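Local coordinates for aspartate aminotransferase, cytoplasmic (Schizosaccharomyces pombe 972h-, PDB 6JPK), which catalyses the pyridoxal-phosphate-dependent transfer of an amino group from L-aspartate to 2-oxoglutarate, giving oxaloacetate and L-glutamate, at residues Y377-A380 and N381-S385; T360-T363 and P364-Q368; G345-D348 and H349-Q352. The protein carries 1 engineered substitution. All blocks are in the same frame, centred on the assembly; numbering follows the deposited sequence.

Contact 1: Y377-A380 and N381-S385; sequences YFSA and NGRIS
Asn381 bends its amide oxygen back over Ser379, OD1 lying 3.2 Å from Ser379 CB. Its CG sits between the backbone N and the carbonyl carbon (chi1 61°), which swings OD1 round to take the backbone N-H of Arg383 at 2.9 Å; the donor approaches from above the amide plane, 38° out of it, and closes an Asx turn. Gly382 comes next, its N donating to Ser379 O at 2.9 Å. That bond closes the type I beta turn from Ser379 to Gly382, and Gly382 takes a positive phi (86°) at which a side chain would jam against the carbonyl oxygen of Asn381. Two turns thus overlap in the loop that carries the chain from strand 376-377 into strand 383-385, the latter paired antiparallel with strand 357-359.

At Arg383 the contact becomes wet. Ser379 N reaches Arg383 O only weakly at 3.5 Å, and a water bridges the same two atoms: it accepts from Ser379 N, donates to Arg383 O at 2.6 Å and accepts from Arg383 NH2. The arginine chain, bent at chi3, turns its guanidinium back toward Ser379, which places OG 3.5 Å from NH2. By similarity Arg383 binds the substrate L-aspartate, and its side chain also touches Phe357 and Phe359 of strand 357-359. Ile384 then runs beside Phe378 in the same direction, with CG2 3.3 Å from Phe378 CD2; Val367 and Cys370 of helix 364-374 also touch the phenylalanine.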
ATOM      1  N   TYR A 377     -10.821 -28.802  -6.299  1.00  9.21           N
ATOM      2  CA  TYR A 377     -10.802 -27.528  -7.009  1.00  9.28           C
ATOM      3  C   TYR A 377      -9.369 -26.992  -7.059  1.00  9.83           C
ATOM      4  O   TYR A 377      -8.807 -26.599  -6.031  1.00  8.43           O
ATOM      5  CB  TYR A 377     -11.776 -26.551  -6.344  1.00  8.93           C
ATOM      6  CG  TYR A 377     -13.207 -26.971  -6.636  1.00 13.32           C
ATOM      7  CD1 TYR A 377     -13.841 -27.980  -5.892  1.00 10.84           C
ATOM      8  CD2 TYR A 377     -13.895 -26.413  -7.701  1.00 16.05           C
ATOM      9  CE1 TYR A 377     -15.134 -28.375  -6.196  1.00 10.00           C
ATOM     10  CE2 TYR A 377     -15.166 -26.791  -8.006  1.00  9.67           C
ATOM     11  CZ  TYR A 377     -15.782 -27.771  -7.266  1.00 10.50           C
ATOM     12  OH  TYR A 377     -17.055 -28.127  -7.627  1.00 11.12           O
ATOM     13  N   PHE A 378      -8.775 -27.005  -8.252  1.00  8.52           N
ATOM     14  CA  PHE A 378      -7.425 -26.487  -8.463  1.00  8.22           C
ATOM     15  C   PHE A 378      -7.268 -26.117  -9.936  1.00 11.25           C
ATOM     16  O   PHE A 378      -8.143 -26.386 -10.766  1.00  9.22           O
ATOM     17  CB  PHE A 378      -6.343 -27.472  -7.975  1.00  8.26           C
ATOM     18  CG  PHE A 378      -6.391 -28.858  -8.605  1.00  8.86           C
ATOM     19  CD1 PHE A 378      -7.361 -29.782  -8.243  1.00 10.92           C
ATOM     20  CD2 PHE A 378      -5.413 -29.255  -9.518  1.00  8.54           C
ATOM     21  CE1 PHE A 378      -7.382 -31.064  -8.803  1.00 10.57           C
ATOM     22  CE2 PHE A 378      -5.418 -30.536 -10.066  1.00 10.89           C
ATOM     23  CZ  PHE A 378      -6.404 -31.442  -9.714  1.00  9.14           C
ATOM     24  N   SER A 379      -6.138 -25.481 -10.244  1.00 12.02           N
ATOM     25  CA  SER A 379      -5.938 -24.840 -11.540  1.00 10.44           C
ATOM     26  C   SER A 379      -5.806 -25.861 -12.664  1.00  9.20           C
ATOM     27  O   SER A 379      -5.255 -26.949 -12.487  1.00  9.31           O
ATOM     28  CB  SER A 379      -4.681 -23.964 -11.512  1.00 16.50           C
ATOM     29  OG  SER A 379      -4.630 -23.135 -10.366  1.00 19.42           O
ATOM     30  N   ALA A 380      -6.288 -25.469 -13.847  1.00  9.10           N
ATOM     31  CA  ALA A 380      -6.261 -26.321 -15.034  1.00 12.30           C
ATOM     32  C   ALA A 380      -4.848 -26.686 -15.476  1.00 13.23           C
ATOM     33  O   ALA A 380      -4.670 -27.709 -16.144  1.00 11.64           O
ATOM     34  CB  ALA A 380      -6.995 -25.631 -16.185  1.00 12.64           C
ATOM     35  N   ASN A 381      -3.836 -25.886 -15.126  1.00  9.02           N
ATOM     36  CA  ASN A 381      -2.454 -26.239 -15.435  1.00  9.42           C
ATOM     37  C   ASN A 381      -1.889 -27.287 -14.476  1.00 10.02           C
ATOM     38  O   ASN A 381      -0.701 -27.614 -14.552  1.00 10.36           O
ATOM     39  CB  ASN A 381      -1.571 -24.982 -15.427  1.00  9.36           C
ATOM     40  CG  ASN A 381      -1.538 -24.276 -14.072  1.00 11.85           C
ATOM     41  OD1 ASN A 381      -2.038 -24.787 -13.074  1.00 13.88           O
ATOM     42  ND2 ASN A 381      -0.931 -23.084 -14.038  1.00 15.30           N
ATOM     43  N   GLY A 382      -2.704 -27.810 -13.565  1.00  9.22           N
ATOM     44  CA  GLY A 382      -2.242 -28.825 -12.642  1.00  8.34           C
ATOM     45  C   GLY A 382      -1.578 -28.303 -11.387  1.00  8.28           C
ATOM     46  O   GLY A 382      -1.092 -29.112 -10.586  1.00  8.18           O
ATOM     47  N   ARG A 383      -1.549 -26.987 -11.177  1.00  7.85           N
ATOM     48  CA  ARG A 383      -0.993 -26.454  -9.938  1.00  7.65           C
ATOM     49  C   ARG A 383      -1.934 -26.743  -8.773  1.00  7.72           C
ATOM     50  O   ARG A 383      -3.131 -26.460  -8.859  1.00  7.76           O
ATOM     51  CB  ARG A 383      -0.764 -24.946 -10.041  1.00  7.40           C
ATOM     52  CG  ARG A 383      -0.097 -24.364  -8.777  1.00  9.00           C
ATOM     53  CD  ARG A 383      -0.440 -22.903  -8.550  1.00 16.12           C
ATOM     54  NE  ARG A 383      -1.857 -22.725  -8.279  1.00 25.68           N
ATOM     55  CZ  ARG A 383      -2.370 -21.722  -7.573  1.00 27.10           C
ATOM     56  NH1 ARG A 383      -1.578 -20.797  -7.056  1.00 25.19           N
ATOM     57  NH2 ARG A 383      -3.681 -21.655  -7.377  1.00 26.74           N
ATOM     58  N   ILE A 384      -1.392 -27.298  -7.678  1.00  7.75           N
ATOM     59  CA  ILE A 384      -2.132 -27.405  -6.427  1.00  9.44           C
ATOM     60  C   ILE A 384      -1.393 -26.664  -5.323  1.00 11.63           C
ATOM     61  O   ILE A 384      -0.168 -26.496  -5.340  1.00 13.39           O
ATOM     62  CB  ILE A 384      -2.388 -28.861  -5.991  1.00 10.56           C
ATOM     63  CG1 ILE A 384      -1.071 -29.597  -5.736  1.00 10.09           C
ATOM     64  CG2 ILE A 384      -3.253 -29.586  -7.039  1.00  9.72           C
ATOM     65  CD1 ILE A 384      -1.271 -30.950  -5.030  1.00 11.08           C
ATOM     66  N   SER A 385      -2.161 -26.226  -4.343  1.00 11.75           N
ATOM     67  CA  SER A 385      -1.594 -25.738  -3.095  1.00 13.30           C
ATOM     68  C   SER A 385      -1.529 -26.891  -2.102  1.00 14.88           C
ATOM     69  O   SER A 385      -2.559 -27.499  -1.772  1.00 14.66           O
ATOM     70  CB  SER A 385      -2.427 -24.593  -2.539  1.00 15.78           C
ATOM     71  OG  SER A 385      -2.029 -24.317  -1.218  1.00 17.04           O
TER
HETATM   72  O   HOH W   1      -4.515 -24.616  -7.750  1.00 12.90           O

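Contact 2: T360-T363 and P364-Q368; sequences TGLT and PAQVQ
Thr363 O accepts from Val367 N at 2.8 Å, with the donor nearly in line with the C=O, and so begins the i to i+4 bonding of helix 364-374 from the residue just ahead of it. Thr363 is the N-cap. Its OG1, held between the backbone N and the carbonyl carbon (chi1 64°), faces the first turn and accepts from Gln366 N at 3.3 Å, the N-H pointing at it with an angle of 156°. Gln366 returns the bond: its OE1 takes Thr363 N at 3.0 Å from above the amide plane, and the two residues complete a capping box, with glutamine as the returning side chain.

The Gln366 chain runs extended past Thr363 OG1, which lies 3.2 Å from its CG, and crosses Leu362 at about a right angle, where OE1 comes 3.6 Å from Leu362 CD2. A water donates to OE1 at 2.8 Å and also to Gly361 O, so OE1 is gripped twice, by a backbone N-H and by solvent. The other end of the amide, NE2, donates to Leu408 O, which helps fix which way round the group sits. On the apolar side, Leu362 CB meets Val367 CG2 at 3.9 Å, and Phe401 and Val405 of helix 394-407 cover the leucine further out. Ahead of the cap, Leu362 N bonds back to Thr360 OG1 in an ST turn.

The box thus gives both Gln366 N and Thr363 N side-chain acceptors. Because the glutamine is neutral, it satisfies the latter by hydrogen bonding and probably adds none of the charge interaction with the helix end that a glutamate could give.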
ATOM      1  N   THR A 360       1.605 -30.687 -10.422  1.00  8.37           N
ATOM      2  CA  THR A 360       1.370 -32.121 -10.310  1.00 10.22           C
ATOM      3  C   THR A 360       1.687 -32.868 -11.598  1.00 12.92           C
ATOM      4  O   THR A 360       1.975 -34.069 -11.551  1.00 14.63           O
ATOM      5  CB  THR A 360      -0.094 -32.392  -9.944  1.00 11.81           C
ATOM      6  OG1 THR A 360      -0.940 -31.846 -10.968  1.00 10.64           O
ATOM      7  CG2 THR A 360      -0.450 -31.751  -8.592  1.00 11.22           C
ATOM      8  N   GLY A 361       1.619 -32.189 -12.743  1.00 12.75           N
ATOM      9  CA  GLY A 361       1.714 -32.835 -14.034  1.00 12.05           C
ATOM     10  C   GLY A 361       0.389 -33.288 -14.616  1.00 13.73           C
ATOM     11  O   GLY A 361       0.375 -33.849 -15.716  1.00 11.89           O
ATOM     12  N   LEU A 362      -0.723 -33.076 -13.918  1.00 12.75           N
ATOM     13  CA  LEU A 362      -2.017 -33.469 -14.469  1.00 11.34           C
ATOM     14  C   LEU A 362      -2.387 -32.578 -15.648  1.00 12.74           C
ATOM     15  O   LEU A 362      -2.013 -31.406 -15.706  1.00  9.15           O
ATOM     16  CB  LEU A 362      -3.107 -33.389 -13.397  1.00  9.92           C
ATOM     17  CG  LEU A 362      -2.895 -34.264 -12.157  1.00 18.62           C
ATOM     18  CD1 LEU A 362      -4.091 -34.190 -11.224  1.00 21.67           C
ATOM     19  CD2 LEU A 362      -2.650 -35.682 -12.575  1.00 20.04           C
ATOM     20  N   THR A 363      -3.135 -33.148 -16.590  1.00  9.72           N
ATOM     21  CA  THR A 363      -3.604 -32.436 -17.777  1.00  9.76           C
ATOM     22  C   THR A 363      -4.926 -31.745 -17.475  1.00 13.58           C
ATOM     23  O   THR A 363      -5.591 -32.058 -16.481  1.00  9.87           O
ATOM     24  CB  THR A 363      -3.784 -33.419 -18.935  1.00 10.17           C
ATOM     25  OG1 THR A 363      -4.824 -34.349 -18.599  1.00 10.44           O
ATOM     26  CG2 THR A 363      -2.510 -34.187 -19.230  1.00 10.29           C
ATOM     27  N   PRO A 364      -5.361 -30.808 -18.330  1.00  9.66           N
ATOM     28  CA  PRO A 364      -6.662 -30.168 -18.085  1.00 10.07           C
ATOM     29  C   PRO A 364      -7.821 -31.146 -18.013  1.00 10.77           C
ATOM     30  O   PRO A 364      -8.716 -30.958 -17.180  1.00  9.95           O
ATOM     31  CB  PRO A 364      -6.811 -29.198 -19.272  1.00  9.65           C
ATOM     32  CG  PRO A 364      -5.411 -28.897 -19.686  1.00  9.52           C
ATOM     33  CD  PRO A 364      -4.665 -30.195 -19.480  1.00 15.45           C
ATOM     34  N   ALA A 365      -7.846 -32.177 -18.866  1.00 10.33           N
ATOM     35  CA  ALA A 365      -8.905 -33.176 -18.763  1.00 15.62           C
ATOM     36  C   ALA A 365      -8.856 -33.892 -17.413  1.00 10.67           C
ATOM     37  O   ALA A 365      -9.900 -34.165 -16.804  1.00 10.83           O
ATOM     38  CB  ALA A 365      -8.803 -34.185 -19.913  1.00 11.09           C
ATOM     39  N   GLN A 366      -7.652 -34.197 -16.931  1.00 10.51           N
ATOM     40  CA  GLN A 366      -7.523 -34.886 -15.653  1.00 10.52           C
ATOM     41  C   GLN A 366      -7.937 -33.993 -14.493  1.00 11.80           C
ATOM     42  O   GLN A 366      -8.564 -34.464 -13.535  1.00 10.38           O
ATOM     43  CB  GLN A 366      -6.087 -35.372 -15.480  1.00 10.45           C
ATOM     44  CG  GLN A 366      -5.778 -36.496 -16.443  1.00 10.81           C
ATOM     45  CD  GLN A 366      -4.307 -36.790 -16.581  1.00 11.01           C
ATOM     46  OE1 GLN A 366      -3.461 -36.064 -16.060  1.00 10.41           O
ATOM     47  NE2 GLN A 366      -3.992 -37.869 -17.292  1.00 11.10           N
ATOM     48  N   VAL A 367      -7.572 -32.707 -14.550  1.00  9.89           N
ATOM     49  CA  VAL A 367      -7.985 -31.767 -13.512  1.00  9.64           C
ATOM     50  C   VAL A 367      -9.504 -31.645 -13.491  1.00  9.84           C
ATOM     51  O   VAL A 367     -10.128 -31.666 -12.423  1.00  9.87           O
ATOM     52  CB  VAL A 367      -7.299 -30.402 -13.727  1.00  9.26           C
ATOM     53  CG1 VAL A 367      -7.808 -29.383 -12.707  1.00  9.03           C
ATOM     54  CG2 VAL A 367      -5.774 -30.554 -13.646  1.00  9.10           C
ATOM     55  N   GLN A 368     -10.123 -31.538 -14.673  1.00 10.01           N
ATOM     56  CA  GLN A 368     -11.582 -31.444 -14.744  1.00 10.25           C
ATOM     57  C   GLN A 368     -12.245 -32.717 -14.219  1.00 10.63           C
ATOM     58  O   GLN A 368     -13.288 -32.657 -13.566  1.00 10.77           O
ATOM     59  CB  GLN A 368     -12.025 -31.161 -16.188  1.00 10.42           C
ATOM     60  CG  GLN A 368     -13.521 -30.919 -16.344  1.00 17.04           C
ATOM     61  CD  GLN A 368     -13.966 -29.610 -15.707  1.00 23.93           C
ATOM     62  OE1 GLN A 368     -13.175 -28.679 -15.546  1.00 21.72           O
ATOM     63  NE2 GLN A 368     -15.235 -29.540 -15.326  1.00 27.95           N
TER
HETATM   64  O   HOH W   2      -0.730 -36.162 -16.465  1.00 20.03           O

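Contact 3: G345-D348 and H349-Q352; sequences GSWD and HITQ
Asp348 O is the atom on which the first turn of helix 349-352 converges. Gln352 N donates to it at 2.9 Å, in the carbonyl plane, and Thr351 N adds a weak bond. One residue earlier, Trp347 O takes Ile350 N at 3.1 Å from well above its carbonyl plane, so i+3 and i+4 bonds are mixed in this short helix, which follows the loop after the long helix 310-340. The carboxylate of Asp348 turns elsewhere, to a salt bridge with Arg335 of that long helix.

The His349 side chain turns back along the preceding loop: CG between the backbone N and the carbonyl carbon (chi1 59°) brings the ring alongside Trp347, CE1 3.5 Å from Trp347 CE3 and the planes 33° apart. Ile350 CG1 lies over one face of the imidazole, offset toward its rim. Ser346 O meets its edge, in plane, 3.2 Å from CE1, while ND1 and Ser346 OG share a water. NE2 is hydrogen-bonded to Thr360 O, in the loop that leads to helix 364-374. With an alanine here, Thr360 O would probably lose this partner and a gap would open beside the indole.

Arg163 lies against Trp347 in a cation-pi contact, and the indole NE1 is bonded to Thr343 O. Beside the ring edge, Ile350 CG1 approaches Trp347 CE3 to 4.2 Å.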
ATOM      1  N   GLY A 345       3.204 -43.441 -14.408  1.00 19.65           N
ATOM      2  CA  GLY A 345       4.086 -42.293 -14.387  1.00 19.52           C
ATOM      3  C   GLY A 345       4.941 -42.260 -13.132  1.00 19.64           C
ATOM      4  O   GLY A 345       4.787 -43.058 -12.207  1.00 18.67           O
ATOM      5  N   SER A 346       5.867 -41.309 -13.110  1.00 22.25           N
ATOM      6  CA  SER A 346       6.739 -41.118 -11.960  1.00 21.68           C
ATOM      7  C   SER A 346       6.218 -39.954 -11.128  1.00 18.97           C
ATOM      8  O   SER A 346       5.722 -38.962 -11.669  1.00 15.90           O
ATOM      9  CB  SER A 346       8.180 -40.858 -12.391  1.00 25.11           C
ATOM     10  OG  SER A 346       8.259 -39.665 -13.147  1.00 32.23           O
ATOM     11  N   TRP A 347       6.322 -40.089  -9.807  1.00 14.39           N
ATOM     12  CA  TRP A 347       5.704 -39.146  -8.886  1.00 13.48           C
ATOM     13  C   TRP A 347       6.719 -38.543  -7.931  1.00 14.78           C
ATOM     14  O   TRP A 347       6.334 -37.829  -6.997  1.00 11.98           O
ATOM     15  CB  TRP A 347       4.543 -39.835  -8.147  1.00 10.77           C
ATOM     16  CG  TRP A 347       3.500 -40.218  -9.147  1.00 11.83           C
ATOM     17  CD1 TRP A 347       3.297 -41.452  -9.712  1.00 13.12           C
ATOM     18  CD2 TRP A 347       2.578 -39.326  -9.790  1.00 12.90           C
ATOM     19  NE1 TRP A 347       2.276 -41.384 -10.639  1.00 12.97           N
ATOM     20  CE2 TRP A 347       1.826 -40.090 -10.709  1.00 12.21           C
ATOM     21  CE3 TRP A 347       2.307 -37.956  -9.665  1.00 11.92           C
ATOM     22  CZ2 TRP A 347       0.819 -39.528 -11.499  1.00 15.92           C
ATOM     23  CZ3 TRP A 347       1.308 -37.398 -10.448  1.00 10.68           C
ATOM     24  CH2 TRP A 347       0.580 -38.187 -11.358  1.00 13.42           C
ATOM     25  N   ASP A 348       8.011 -38.768  -8.180  1.00 15.52           N
ATOM     26  CA  ASP A 348       9.051 -38.213  -7.323  1.00 17.86           C
ATOM     27  C   ASP A 348       9.136 -36.692  -7.392  1.00  9.81           C
ATOM     28  O   ASP A 348       9.683 -36.080  -6.470  1.00 10.18           O
ATOM     29  CB  ASP A 348      10.401 -38.836  -7.672  1.00 22.91           C
ATOM     30  CG  ASP A 348      10.433 -40.325  -7.375  1.00 35.78           C
ATOM     31  OD1 ASP A 348      10.439 -41.133  -8.333  1.00 44.02           O
ATOM     32  OD2 ASP A 348      10.400 -40.688  -6.179  1.00 36.33           O
ATOM     33  N   HIS A 349       8.596 -36.066  -8.437  1.00  9.63           N
ATOM     34  CA  HIS A 349       8.586 -34.606  -8.476  1.00 12.99           C
ATOM     35  C   HIS A 349       7.767 -34.026  -7.333  1.00 11.50           C
ATOM     36  O   HIS A 349       8.051 -32.918  -6.871  1.00  9.05           O
ATOM     37  CB  HIS A 349       8.048 -34.105  -9.823  1.00 11.01           C
ATOM     38  CG  HIS A 349       6.656 -34.570 -10.137  1.00 11.79           C
ATOM     39  ND1 HIS A 349       6.357 -35.883 -10.442  1.00 12.48           N
ATOM     40  CD2 HIS A 349       5.483 -33.893 -10.208  1.00 11.14           C
ATOM     41  CE1 HIS A 349       5.062 -35.996 -10.680  1.00 13.22           C
ATOM     42  NE2 HIS A 349       4.508 -34.803 -10.551  1.00 12.24           N
ATOM     43  N   ILE A 350       6.756 -34.761  -6.857  1.00 11.87           N
ATOM     44  CA  ILE A 350       5.955 -34.287  -5.730  1.00 11.17           C
ATOM     45  C   ILE A 350       6.834 -34.021  -4.515  1.00 13.02           C
ATOM     46  O   ILE A 350       6.644 -33.029  -3.803  1.00 10.20           O
ATOM     47  CB  ILE A 350       4.836 -35.289  -5.385  1.00 12.69           C
ATOM     48  CG1 ILE A 350       3.912 -35.545  -6.584  1.00 14.34           C
ATOM     49  CG2 ILE A 350       4.028 -34.764  -4.198  1.00  9.26           C
ATOM     50  CD1 ILE A 350       3.193 -34.304  -7.084  1.00 14.06           C
ATOM     51  N   THR A 351       7.795 -34.906  -4.242  1.00  9.33           N
ATOM     52  CA  THR A 351       8.665 -34.700  -3.086  1.00  9.36           C
ATOM     53  C   THR A 351       9.975 -33.987  -3.437  1.00 11.58           C
ATOM     54  O   THR A 351      10.673 -33.531  -2.524  1.00 12.83           O
ATOM     55  CB  THR A 351       8.949 -36.043  -2.376  1.00 12.18           C
ATOM     56  OG1 THR A 351       9.486 -36.981  -3.308  1.00 13.50           O
ATOM     57  CG2 THR A 351       7.653 -36.629  -1.773  1.00  9.94           C
ATOM     58  N   GLN A 352      10.307 -33.833  -4.730  1.00 11.69           N
ATOM     59  CA  GLN A 352      11.481 -33.052  -5.115  1.00 13.07           C
ATOM     60  C   GLN A 352      11.191 -31.559  -5.150  1.00 12.97           C
ATOM     61  O   GLN A 352      12.113 -30.747  -4.987  1.00 12.91           O
ATOM     62  CB  GLN A 352      12.007 -33.516  -6.476  1.00 12.65           C
ATOM     63  CG  GLN A 352      12.690 -34.875  -6.419  1.00 14.53           C
ATOM     64  CD  GLN A 352      12.826 -35.517  -7.782  1.00 19.60           C
ATOM     65  OE1 GLN A 352      12.141 -35.142  -8.736  1.00 22.49           O
ATOM     66  NE2 GLN A 352      13.704 -36.499  -7.877  1.00 20.88           N
TER
HETATM   67  O   HOH W   3       8.546 -37.391 -11.446  1.00 15.29           O

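Along the chain the order is contact 3, contact 2, contact 1, strictly in series, and all three lie on the same side of the chain's centre. Contact 2 sits between the others: its centre is about 8 Å from that of contact 1 and about 15 Å from that of contact 3, whereas contacts 1 and 3 stay about 6 Å apart at their nearest atoms. Thr360 joins them, its OG1 probably bonded to Gly382 O and its carbonyl meeting contact 3. Contact 2 leads from strand 357-359 into helix 364-374, and contact 1 ends in strand 383-385, which pairs with 357-359. Arg383, a substrate-binding residue by similarity, thus lies on a strand next to the loop of contact 2.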